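Local coordinates for glycerate dehydrogenase (Bacillus sp. 5mfcol3.1, PDB 6P2I), which reduces acyclic imino acids, probably to amino acids, with NADPH as the hydride donor, and belongs to the D-2-hydroxyacid dehydrogenase family, at residues S92-A101 and A282-N293; K143-G154 and L189-I200. One frame throughout, in Å; residues are numbered along the deposited sequence.

Interaction 1. Residues S92-A101 and A282-N293. With DAR (D-arginine), chain D; NAP (NADP nicotinamide-adenine-dinucleotide phosphate), chain C; EDO (1,2-ethanediol), chain I.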
# COMPACT_ATOMS: atom_id res chain seq x y z
N SER A 92 20.72 18.56 -19.00
CA SER A 92 20.78 17.42 -18.09
C SER A 92 19.49 17.36 -17.29
O SER A 92 18.85 18.39 -17.06
CB SER A 92 21.96 17.52 -17.09
OG SER A 92 23.22 17.36 -17.71
N ASN A 93 19.12 16.16 -16.84
CA ASN A 93 18.05 16.03 -15.86
C ASN A 93 18.64 15.57 -14.53
O ASN A 93 19.86 15.45 -14.37
CB ASN A 93 16.95 15.10 -16.37
CG ASN A 93 17.40 13.65 -16.50
OD1 ASN A 93 18.59 13.33 -16.49
ND2 ASN A 93 16.43 12.76 -16.65
N CYS A 94 17.76 15.32 -13.56
CA CYS A 94 18.12 14.66 -12.32
C CYS A 94 17.48 13.29 -12.38
O CYS A 94 16.25 13.17 -12.24
CB CYS A 94 17.64 15.45 -11.09
SG CYS A 94 18.47 17.09 -10.99
N PRO A 95 18.25 12.24 -12.64
CA PRO A 95 17.67 11.02 -13.21
C PRO A 95 17.18 9.98 -12.23
O PRO A 95 16.42 9.11 -12.65
CB PRO A 95 18.84 10.44 -14.01
CG PRO A 95 20.05 10.89 -13.27
CD PRO A 95 19.72 12.27 -12.74
N GLN A 96 17.64 9.98 -10.98
CA GLN A 96 17.33 8.85 -10.10
C GLN A 96 16.78 9.22 -8.73
O GLN A 96 16.42 8.32 -7.96
CB GLN A 96 18.57 7.96 -9.91
CG GLN A 96 19.21 7.50 -11.20
CD GLN A 96 20.16 6.33 -11.00
OE1 GLN A 96 20.07 5.59 -10.01
NE2 GLN A 96 21.06 6.13 -11.96
N TYR A 97 16.68 10.52 -8.41
CA TYR A 97 16.37 10.93 -7.05
C TYR A 97 15.09 10.31 -6.52
O TYR A 97 14.99 10.04 -5.32
CB TYR A 97 16.27 12.47 -6.97
CG TYR A 97 15.08 13.05 -7.72
CD1 TYR A 97 15.12 13.27 -9.10
CD2 TYR A 97 13.91 13.39 -7.04
CE1 TYR A 97 14.02 13.78 -9.77
CE2 TYR A 97 12.81 13.90 -7.71
CZ TYR A 97 12.87 14.08 -9.07
OH TYR A 97 11.77 14.59 -9.73
N SER A 98 14.08 10.10 -7.36
CA SER A 98 12.77 9.72 -6.85
C SER A 98 12.43 8.25 -7.03
O SER A 98 11.32 7.85 -6.65
CB SER A 98 11.66 10.56 -7.51
OG SER A 98 11.40 10.08 -8.82
N LYS A 99 13.32 7.44 -7.59
CA LYS A 99 12.88 6.12 -8.06
C LYS A 99 12.36 5.25 -6.92
O LYS A 99 11.39 4.50 -7.12
CB LYS A 99 13.98 5.41 -8.86
CG LYS A 99 15.23 4.97 -8.12
CD LYS A 99 16.21 4.35 -9.14
CE LYS A 99 17.50 3.86 -8.46
NZ LYS A 99 18.36 3.04 -9.37
N GLN A 100 12.96 5.34 -5.73
CA GLN A 100 12.44 4.54 -4.62
C GLN A 100 11.10 5.08 -4.13
O GLN A 100 10.17 4.31 -3.84
CB GLN A 100 13.45 4.49 -3.47
CG GLN A 100 13.00 3.61 -2.30
CD GLN A 100 13.02 2.14 -2.64
OE1 GLN A 100 13.83 1.69 -3.47
NE2 GLN A 100 12.14 1.36 -2.00
N ALA A 101 10.99 6.41 -4.01
CA ALA A 101 9.73 7.03 -3.61
C ALA A 101 8.61 6.66 -4.57
O ALA A 101 7.51 6.30 -4.14
CB ALA A 101 9.90 8.55 -3.54
N ALA A 282 14.06 11.33 -1.30
CA ALA A 282 14.08 11.75 -2.70
C ALA A 282 14.46 13.22 -2.84
O ALA A 282 15.28 13.58 -3.70
CB ALA A 282 12.72 11.49 -3.36
N ARG A 283 13.86 14.09 -2.03
CA ARG A 283 14.15 15.51 -2.23
C ARG A 283 15.59 15.83 -1.87
O ARG A 283 16.19 16.74 -2.46
CB ARG A 283 13.17 16.38 -1.43
CG ARG A 283 13.37 16.37 0.08
CD ARG A 283 12.38 17.29 0.76
NE ARG A 283 12.70 17.49 2.17
CZ ARG A 283 12.05 18.32 2.97
NH1 ARG A 283 11.02 19.03 2.50
NH2 ARG A 283 12.41 18.45 4.24
N GLU A 284 16.18 15.10 -0.92
CA GLU A 284 17.60 15.30 -0.64
C GLU A 284 18.46 14.80 -1.81
O GLU A 284 19.38 15.49 -2.25
CB GLU A 284 18.00 14.61 0.66
CG GLU A 284 19.09 15.35 1.43
CD GLU A 284 18.66 16.72 1.94
OE1 GLU A 284 17.44 17.00 1.98
OE2 GLU A 284 19.54 17.53 2.31
N LYS A 285 18.16 13.60 -2.31
CA LYS A 285 18.88 13.10 -3.48
C LYS A 285 18.75 14.04 -4.66
O LYS A 285 19.68 14.19 -5.45
CB LYS A 285 18.36 11.71 -3.86
CG LYS A 285 18.92 10.59 -3.01
CD LYS A 285 18.16 9.29 -3.31
CE LYS A 285 18.95 8.06 -2.90
NZ LYS A 285 18.21 6.83 -3.32
N ASN A 286 17.58 14.68 -4.80
CA ASN A 286 17.36 15.64 -5.87
C ASN A 286 18.40 16.75 -5.80
O ASN A 286 18.94 17.17 -6.83
CB ASN A 286 15.93 16.19 -5.75
CG ASN A 286 15.39 16.82 -7.05
OD1 ASN A 286 14.23 17.27 -7.07
ND2 ASN A 286 16.19 16.87 -8.11
N MET A 287 18.70 17.21 -4.58
CA MET A 287 19.71 18.24 -4.39
C MET A 287 21.10 17.71 -4.73
O MET A 287 21.91 18.43 -5.34
CB MET A 287 19.67 18.76 -2.96
CG MET A 287 18.34 19.37 -2.54
SD MET A 287 17.88 20.82 -3.52
CE MET A 287 16.76 20.13 -4.73
N TYR A 288 21.40 16.48 -4.32
CA TYR A 288 22.71 15.91 -4.65
C TYR A 288 22.90 15.81 -6.15
O TYR A 288 24.00 16.05 -6.66
CB TYR A 288 22.88 14.52 -4.03
CG TYR A 288 22.72 14.39 -2.52
CD1 TYR A 288 22.96 15.45 -1.67
CD2 TYR A 288 22.35 13.17 -1.96
CE1 TYR A 288 22.82 15.31 -0.29
CE2 TYR A 288 22.20 13.01 -0.59
CZ TYR A 288 22.44 14.08 0.24
OH TYR A 288 22.29 13.92 1.61
N GLU A 289 21.84 15.43 -6.88
CA GLU A 289 21.93 15.32 -8.34
C GLU A 289 22.09 16.68 -8.99
O GLU A 289 22.90 16.84 -9.91
CB GLU A 289 20.70 14.60 -8.90
CG GLU A 289 20.74 13.09 -8.64
CD GLU A 289 19.57 12.32 -9.25
OE1 GLU A 289 18.48 12.90 -9.43
OE2 GLU A 289 19.75 11.12 -9.52
N LEU A 290 21.33 17.67 -8.53
CA LEU A 290 21.48 19.03 -9.04
C LEU A 290 22.92 19.51 -8.89
O LEU A 290 23.50 20.09 -9.82
CB LEU A 290 20.52 19.95 -8.30
CG LEU A 290 20.75 21.44 -8.52
CD1 LEU A 290 20.54 21.81 -9.97
CD2 LEU A 290 19.83 22.23 -7.62
N ILE A 291 23.50 19.28 -7.71
CA ILE A 291 24.85 19.75 -7.44
C ILE A 291 25.85 18.95 -8.26
O ILE A 291 26.84 19.51 -8.77
CB ILE A 291 25.15 19.68 -5.93
CG1 ILE A 291 24.37 20.77 -5.20
CG2 ILE A 291 26.65 19.81 -5.65
CD1 ILE A 291 24.20 20.53 -3.71
N GLU A 292 25.62 17.65 -8.41
CA GLU A 292 26.52 16.84 -9.23
C GLU A 292 26.49 17.29 -10.68
O GLU A 292 27.53 17.32 -11.34
CB GLU A 292 26.15 15.36 -9.13
CG GLU A 292 27.00 14.50 -10.02
CD GLU A 292 26.74 13.03 -9.83
OE1 GLU A 292 25.72 12.70 -9.17
OE2 GLU A 292 27.54 12.21 -10.33
N ASN A 293 25.31 17.67 -11.18
CA ASN A 293 25.23 18.21 -12.53
C ASN A 293 26.09 19.45 -12.68
O ASN A 293 26.83 19.60 -13.66
CB ASN A 293 23.78 18.52 -12.88
CG ASN A 293 23.01 17.27 -13.27
OD1 ASN A 293 23.59 16.29 -13.73
ND2 ASN A 293 21.69 17.30 -13.08
N DAR D . 7.44 14.88 -12.84
CA DAR D . 8.30 14.18 -11.88
CB DAR D . 8.21 14.81 -10.48
CG DAR D . 8.69 16.26 -10.42
CD DAR D . 8.98 16.70 -8.99
NE DAR D . 9.57 18.04 -8.85
CZ DAR D . 10.77 18.20 -8.28
NH1 DAR D . 11.65 17.20 -8.26
NH2 DAR D . 11.11 19.37 -7.73
C DAR D . 9.72 14.11 -12.40
O DAR D . 10.71 14.08 -11.64
OXT DAR D . 9.88 14.06 -13.62
PA NAP C . 14.03 5.80 -17.62
O1A NAP C . 14.44 6.66 -18.79
O2A NAP C . 15.08 5.21 -16.72
O5B NAP C . 13.17 4.58 -18.21
C5B NAP C . 12.21 4.78 -19.24
C4B NAP C . 11.75 3.40 -19.70
O4B NAP C . 10.72 3.60 -20.68
C3B NAP C . 12.86 2.61 -20.40
O3B NAP C . 12.63 1.20 -20.20
C2B NAP C . 12.65 2.93 -21.86
O2B NAP C . 13.16 1.92 -22.72
C1B NAP C . 11.14 2.95 -21.88
N9A NAP C . 10.63 3.62 -23.09
C8A NAP C . 10.98 4.84 -23.54
N7A NAP C . 10.32 5.12 -24.70
C5A NAP C . 9.56 4.05 -24.98
C6A NAP C . 8.61 3.68 -26.04
N6A NAP C . 8.35 4.53 -27.07
N1A NAP C . 8.01 2.47 -25.95
C2A NAP C . 8.26 1.61 -24.94
N3A NAP C . 9.11 1.87 -23.93
C4A NAP C . 9.77 3.07 -23.91
O3 NAP C . 12.92 6.66 -16.83
PN NAP C . 12.52 6.56 -15.28
O1N NAP C . 13.59 7.20 -14.43
O2N NAP C . 12.10 5.15 -14.95
O5D NAP C . 11.25 7.54 -15.25
C5D NAP C . 10.10 7.25 -16.05
C4D NAP C . 9.07 8.37 -15.95
O4D NAP C . 8.58 8.43 -14.61
C3D NAP C . 9.63 9.77 -16.18
O3D NAP C . 9.75 10.09 -17.57
C2D NAP C . 8.63 10.64 -15.44
O2D NAP C . 7.65 11.13 -16.36
C1D NAP C . 7.99 9.71 -14.40
N1N NAP C . 8.26 10.19 -13.04
C2N NAP C . 7.23 10.43 -12.22
C3N NAP C . 7.44 10.91 -10.92
C7N NAP C . 6.27 11.20 -10.02
O7N NAP C . 6.44 11.90 -9.03
N7N NAP C . 5.04 10.75 -10.34
C4N NAP C . 8.75 11.13 -10.49
C5N NAP C . 9.81 10.88 -11.37
C6N NAP C . 9.53 10.40 -12.65
P2B NAP C . 14.69 1.87 -23.23
O1X NAP C . 14.96 3.23 -23.85
O2X NAP C . 15.52 1.64 -22.00
O3X NAP C . 14.70 0.70 -24.18
C1 EDO I . 13.51 -1.71 -3.91
O1 EDO I . 14.61 -0.79 -3.82
C2 EDO I . 13.29 -2.39 -2.56
O2 EDO I . 12.71 -1.47 -1.62
O HOH W 1 18.07 7.04 -6.07
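The phenol ring of Tyr97 lies against the side-chain amide of Asn286, the two planes only 9° apart, with Asn286 CG 3.7 Å above the middle of the ring. They run side by side in the same direction, so both polar ends reach the bound D-arginine. Asn286 OD1 accepts a nearly straight hydrogen bond of 2.8 Å from DAR NH1 (171°), and Tyr97 OH is directed at the same ligand, though its exact place is less sure. The amide suits this spot because it is flat enough to stack yet polar at both corners: its ND2 is held by Ile72 O, which fixes the flip that presents OD1 to the guanidinium group.

Glu289, one helical turn on, runs its side chain at about a right angle to that of Tyr97, with OE1 at the ring's edge, and grips the backbone of the type I turn from Gln96 to Lys99. Gln96 N donates to the syn lone pair of Glu289 OE2 at 2.8 Å, while Tyr97 N makes a weak bond to Glu289 OE1 at 3.2 Å. With CG anti to its carbonyl carbon (chi1 -75°) and the chain extended beyond, the carboxylate spans the gap to both amides. Ala282, small enough for close approach, brings its CA within 3.3 Å of Tyr97 O. Farther out, Asn293 ND2 donates to Asn93 O at 2.9 Å from above the carbonyl plane, and a water bridges Gln96 O and Lys285 NZ.

Helix 280-298 thus packs against the connection from strand 90-92 to helix 99-114 at the substrate cleft, between the two domains expected of D-2-hydroxyacid dehydrogenases.

Interaction 2. Residues K143-G154 and L189-I200. With NAP (NADP nicotinamide-adenine-dinucleotide phosphate), chain C.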
# COMPACT_ATOMS: atom_id res chain seq x y z
N LYS A 143 0.50 -12.77 -8.48
CA LYS A 143 -0.14 -12.14 -9.62
C LYS A 143 0.91 -11.64 -10.60
O LYS A 143 2.10 -11.55 -10.29
CB LYS A 143 -1.02 -10.97 -9.18
CG LYS A 143 -2.11 -11.38 -8.18
CD LYS A 143 -3.13 -12.29 -8.83
CE LYS A 143 -4.19 -12.73 -7.82
NZ LYS A 143 -3.56 -13.39 -6.64
N THR A 144 0.46 -11.31 -11.80
CA THR A 144 1.34 -10.80 -12.84
C THR A 144 1.24 -9.29 -12.88
O THR A 144 0.14 -8.74 -13.06
CB THR A 144 0.98 -11.39 -14.20
OG1 THR A 144 1.22 -12.80 -14.20
CG2 THR A 144 1.84 -10.72 -15.30
N ILE A 145 2.37 -8.61 -12.72
CA ILE A 145 2.44 -7.16 -12.88
C ILE A 145 3.17 -6.86 -14.18
O ILE A 145 4.24 -7.43 -14.44
CB ILE A 145 3.11 -6.48 -11.68
CG1 ILE A 145 3.16 -4.97 -11.90
CG2 ILE A 145 4.51 -7.05 -11.41
CD1 ILE A 145 3.52 -4.18 -10.64
N GLY A 146 2.59 -5.98 -14.99
CA GLY A 146 3.17 -5.63 -16.27
C GLY A 146 3.65 -4.20 -16.24
O GLY A 146 2.88 -3.28 -15.93
N LEU A 147 4.92 -4.00 -16.53
CA LEU A 147 5.57 -2.69 -16.41
C LEU A 147 5.80 -2.15 -17.82
O LEU A 147 6.58 -2.71 -18.59
CB LEU A 147 6.88 -2.83 -15.63
CG LEU A 147 6.74 -3.52 -14.26
CD1 LEU A 147 8.10 -3.77 -13.61
CD2 LEU A 147 5.84 -2.69 -13.35
N ILE A 148 5.10 -1.07 -18.16
CA ILE A 148 5.30 -0.39 -19.44
C ILE A 148 6.40 0.64 -19.20
O ILE A 148 6.14 1.73 -18.68
CB ILE A 148 4.00 0.24 -19.96
CG1 ILE A 148 2.92 -0.82 -20.15
CG2 ILE A 148 4.26 1.02 -21.27
CD1 ILE A 148 1.55 -0.25 -20.46
N GLY A 149 7.63 0.27 -19.55
CA GLY A 149 8.80 1.03 -19.15
C GLY A 149 9.51 0.32 -18.02
O GLY A 149 8.91 0.06 -16.97
N ILE A 150 10.78 -0.04 -18.23
CA ILE A 150 11.52 -0.84 -17.27
C ILE A 150 12.92 -0.24 -17.13
O ILE A 150 13.93 -0.95 -17.22
CB ILE A 150 11.55 -2.33 -17.69
CG1 ILE A 150 11.89 -2.48 -19.17
CG2 ILE A 150 10.20 -2.98 -17.41
CD1 ILE A 150 11.87 -3.93 -19.64
N GLY A 151 12.96 1.06 -16.90
CA GLY A 151 14.18 1.80 -16.64
C GLY A 151 14.42 1.94 -15.15
O GLY A 151 14.24 0.99 -14.39
N GLN A 152 14.82 3.15 -14.73
CA GLN A 152 15.16 3.39 -13.33
C GLN A 152 13.99 3.03 -12.42
O GLN A 152 14.15 2.27 -11.45
CB GLN A 152 15.56 4.84 -13.11
CG GLN A 152 16.82 5.27 -13.86
CD GLN A 152 18.06 4.50 -13.42
OE1 GLN A 152 18.16 4.03 -12.28
NE2 GLN A 152 19.02 4.38 -14.32
N ILE A 153 12.80 3.55 -12.70
CA ILE A 153 11.68 3.33 -11.80
C ILE A 153 11.05 1.96 -12.04
O ILE A 153 10.77 1.22 -11.08
CB ILE A 153 10.64 4.47 -11.92
CG1 ILE A 153 11.33 5.80 -11.63
CG2 ILE A 153 9.51 4.26 -10.89
CD1 ILE A 153 10.43 7.06 -11.78
N GLY A 154 10.85 1.58 -13.30
CA GLY A 154 10.29 0.27 -13.59
C GLY A 154 11.08 -0.86 -12.95
O GLY A 154 10.51 -1.80 -12.39
N LEU A 189 1.11 -7.76 -22.88
CA LEU A 189 1.14 -7.18 -21.54
C LEU A 189 -0.26 -6.81 -21.08
O LEU A 189 -0.64 -7.11 -19.94
CB LEU A 189 2.05 -5.94 -21.51
CG LEU A 189 2.38 -5.38 -20.13
CD1 LEU A 189 3.77 -4.77 -20.15
CD2 LEU A 189 1.33 -4.34 -19.63
N MET A 190 -1.04 -6.15 -21.94
CA MET A 190 -2.38 -5.75 -21.56
C MET A 190 -3.28 -6.95 -21.32
O MET A 190 -4.14 -6.91 -20.44
CB MET A 190 -3.00 -4.84 -22.63
CG MET A 190 -2.20 -3.55 -22.89
SD MET A 190 -2.04 -2.50 -21.44
CE MET A 190 -3.71 -1.85 -21.29
N LYS A 191 -3.08 -8.04 -22.07
CA LYS A 191 -3.94 -9.21 -21.92
C LYS A 191 -3.61 -9.99 -20.65
O LYS A 191 -4.51 -10.51 -19.99
CB LYS A 191 -3.79 -10.14 -23.13
CG LYS A 191 -4.49 -9.68 -24.39
CD LYS A 191 -4.18 -10.64 -25.53
CE LYS A 191 -4.88 -10.24 -26.82
NZ LYS A 191 -4.31 -10.98 -27.99
N LYS A 192 -2.33 -10.09 -20.29
CA LYS A 192 -1.91 -11.04 -19.27
C LYS A 192 -1.71 -10.42 -17.89
O LYS A 192 -1.65 -11.17 -16.91
CB LYS A 192 -0.60 -11.73 -19.69
CG LYS A 192 -0.67 -12.51 -21.01
CD LYS A 192 -1.62 -13.68 -20.93
CE LYS A 192 -0.98 -14.95 -21.47
NZ LYS A 192 -0.42 -14.77 -22.85
N SER A 193 -1.62 -9.10 -17.78
CA SER A 193 -1.29 -8.48 -16.50
C SER A 193 -2.51 -8.39 -15.60
O SER A 193 -3.60 -8.00 -16.02
CB SER A 193 -0.71 -7.08 -16.70
OG SER A 193 0.46 -7.11 -17.49
N ASP A 194 -2.31 -8.75 -14.33
CA ASP A 194 -3.30 -8.44 -13.31
C ASP A 194 -3.17 -7.00 -12.86
O ASP A 194 -4.17 -6.37 -12.48
CB ASP A 194 -3.12 -9.40 -12.14
CG ASP A 194 -3.28 -10.83 -12.56
OD1 ASP A 194 -4.37 -11.14 -13.09
OD2 ASP A 194 -2.34 -11.64 -12.40
N ILE A 195 -1.95 -6.49 -12.87
CA ILE A 195 -1.63 -5.12 -12.49
C ILE A 195 -0.76 -4.54 -13.59
O ILE A 195 0.18 -5.20 -14.06
CB ILE A 195 -0.89 -5.08 -11.13
CG1 ILE A 195 -1.76 -5.72 -10.03
CG2 ILE A 195 -0.50 -3.65 -10.77
CD1 ILE A 195 -1.00 -6.59 -9.04
N ILE A 196 -1.09 -3.33 -14.04
CA ILE A 196 -0.32 -2.66 -15.08
C ILE A 196 0.16 -1.35 -14.49
O ILE A 196 -0.63 -0.61 -13.90
CB ILE A 196 -1.17 -2.40 -16.34
CG1 ILE A 196 -1.63 -3.72 -16.95
CG2 ILE A 196 -0.37 -1.55 -17.36
CD1 ILE A 196 -2.85 -3.60 -17.85
N SER A 197 1.45 -1.06 -14.65
CA SER A 197 2.02 0.19 -14.14
C SER A 197 2.89 0.84 -15.21
O SER A 197 3.73 0.18 -15.83
CB SER A 197 2.85 -0.06 -12.87
OG SER A 197 3.19 1.15 -12.23
N LEU A 198 2.69 2.15 -15.42
CA LEU A 198 3.42 2.90 -16.44
C LEU A 198 4.67 3.53 -15.84
O LEU A 198 4.61 4.16 -14.78
CB LEU A 198 2.53 3.99 -17.05
CG LEU A 198 1.47 3.50 -18.04
CD1 LEU A 198 0.25 4.42 -18.06
CD2 LEU A 198 2.06 3.37 -19.44
N HIS A 199 5.80 3.39 -16.55
CA HIS A 199 7.08 3.94 -16.12
C HIS A 199 7.87 4.38 -17.35
O HIS A 199 8.98 3.92 -17.61
CB HIS A 199 7.83 2.93 -15.26
CG HIS A 199 7.08 2.57 -14.02
ND1 HIS A 199 6.92 3.46 -12.98
CD2 HIS A 199 6.38 1.46 -13.69
CE1 HIS A 199 6.18 2.90 -12.04
NE2 HIS A 199 5.84 1.69 -12.44
N ILE A 200 7.28 5.29 -18.10
CA ILE A 200 7.76 5.65 -19.43
C ILE A 200 7.69 7.17 -19.59
O ILE A 200 6.77 7.81 -19.07
CB ILE A 200 6.94 4.90 -20.50
CG1 ILE A 200 7.54 5.03 -21.89
CG2 ILE A 200 5.48 5.32 -20.47
CD1 ILE A 200 6.74 4.27 -22.92
PA NAP C . 14.03 5.80 -17.62
O1A NAP C . 14.44 6.66 -18.79
O2A NAP C . 15.08 5.21 -16.72
O5B NAP C . 13.17 4.58 -18.21
C5B NAP C . 12.21 4.78 -19.24
C4B NAP C . 11.75 3.40 -19.70
O4B NAP C . 10.72 3.60 -20.68
C3B NAP C . 12.86 2.61 -20.40
O3B NAP C . 12.63 1.20 -20.20
C2B NAP C . 12.65 2.93 -21.86
O2B NAP C . 13.16 1.92 -22.72
C1B NAP C . 11.14 2.95 -21.88
N9A NAP C . 10.63 3.62 -23.09
C8A NAP C . 10.98 4.84 -23.54
N7A NAP C . 10.32 5.12 -24.70
C5A NAP C . 9.56 4.05 -24.98
C6A NAP C . 8.61 3.68 -26.04
N6A NAP C . 8.35 4.53 -27.07
N1A NAP C . 8.01 2.47 -25.95
C2A NAP C . 8.26 1.61 -24.94
N3A NAP C . 9.11 1.87 -23.93
C4A NAP C . 9.77 3.07 -23.91
O3 NAP C . 12.92 6.66 -16.83
PN NAP C . 12.52 6.56 -15.28
O1N NAP C . 13.59 7.20 -14.43
O2N NAP C . 12.10 5.15 -14.95
O5D NAP C . 11.25 7.54 -15.25
C5D NAP C . 10.10 7.25 -16.05
C4D NAP C . 9.07 8.37 -15.95
O4D NAP C . 8.58 8.43 -14.61
C3D NAP C . 9.63 9.77 -16.18
O3D NAP C . 9.75 10.09 -17.57
C2D NAP C . 8.63 10.64 -15.44
O2D NAP C . 7.65 11.13 -16.36
C1D NAP C . 7.99 9.71 -14.40
N1N NAP C . 8.26 10.19 -13.04
C2N NAP C . 7.23 10.43 -12.22
C3N NAP C . 7.44 10.91 -10.92
C7N NAP C . 6.27 11.20 -10.02
O7N NAP C . 6.44 11.90 -9.03
N7N NAP C . 5.04 10.75 -10.34
C4N NAP C . 8.75 11.13 -10.49
C5N NAP C . 9.81 10.88 -11.37
C6N NAP C . 9.53 10.40 -12.65
P2B NAP C . 14.69 1.87 -23.23
O1X NAP C . 14.96 3.23 -23.85
O2X NAP C . 15.52 1.64 -22.00
O3X NAP C . 14.70 0.70 -24.18
O HOH W 2 11.07 2.92 -15.99
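Ile148 meets Leu189 obliquely, CG1 to CD2 3.9 Å, where helix 186-192 packs on two neighbouring parallel strands of a Rossmann fold. Backbone bonds join the strands, among them Gly146 N to Ile195 O and Ser197 N to Gly146 O. Ile148 CG1 is anti to the carbonyl carbon (chi1 -60°), and its CD1 reaches Ile196 CG2; Ile148, Leu189 and Ile196, all apolar, fill the space between sheet and helix. Gly146, in strand 144-148 under that helix, leaves room for Ser193 OG to come within 3.3 Å of its CA; the hydroxyl itself bonds to Leu189 O.

On the other face Ile145 CG1 packs against Ile195 CG2, and Leu147 CD2 lies at the edge of the His199 ring. Ile153 meets His199 at about a right angle, its CG2 3.4 Å from ND1.

At the start of the strands Asp194 crosses Thr144, and Thr144 N donates to the anti lone pair of Asp194 OD2 in a straight bond (178°). Lys219 pairs with the other oxygen, OD1.

Beyond the strand ends, Gly149, Gly151 and Gly154 fit the GxGxxG pattern of dinucleotide-binding folds. Having no side chain, Gly149 can lie against His199 O, Gly151 against the cofactor and Gly154 against Gly149 O. Ile200 CD1 packs 3.4 Å from adenine atom C4A, and one water accepts from Gly151 N and Gly154 N. Ile153 N donates to NAP O2N at 2.8 Å, at an angle of 168°.

Both contacts are largely buried and both touch NADP, but they work at different parts of it. Interaction 2 joins adjacent strands inside the cofactor-binding sheet, where regular backbone bonds and aliphatic side chains dominate and a glycine-rich turn lets the cofactor come close. Interaction 1 joins a connecting turn to a helix near the nicotinamide and substrate, relying instead on carboxylate and amide side chains that bond to irregular backbone; its Lys285 edge is exposed. Along the chain interaction 2 is nested within the loop closed by interaction 1. Their centres are 24 Å apart, yet they meet where Lys99 NZ lies 3.1 Å from Gln152 OE1, a probable hydrogen bond, and Lys99 packs on Ile153.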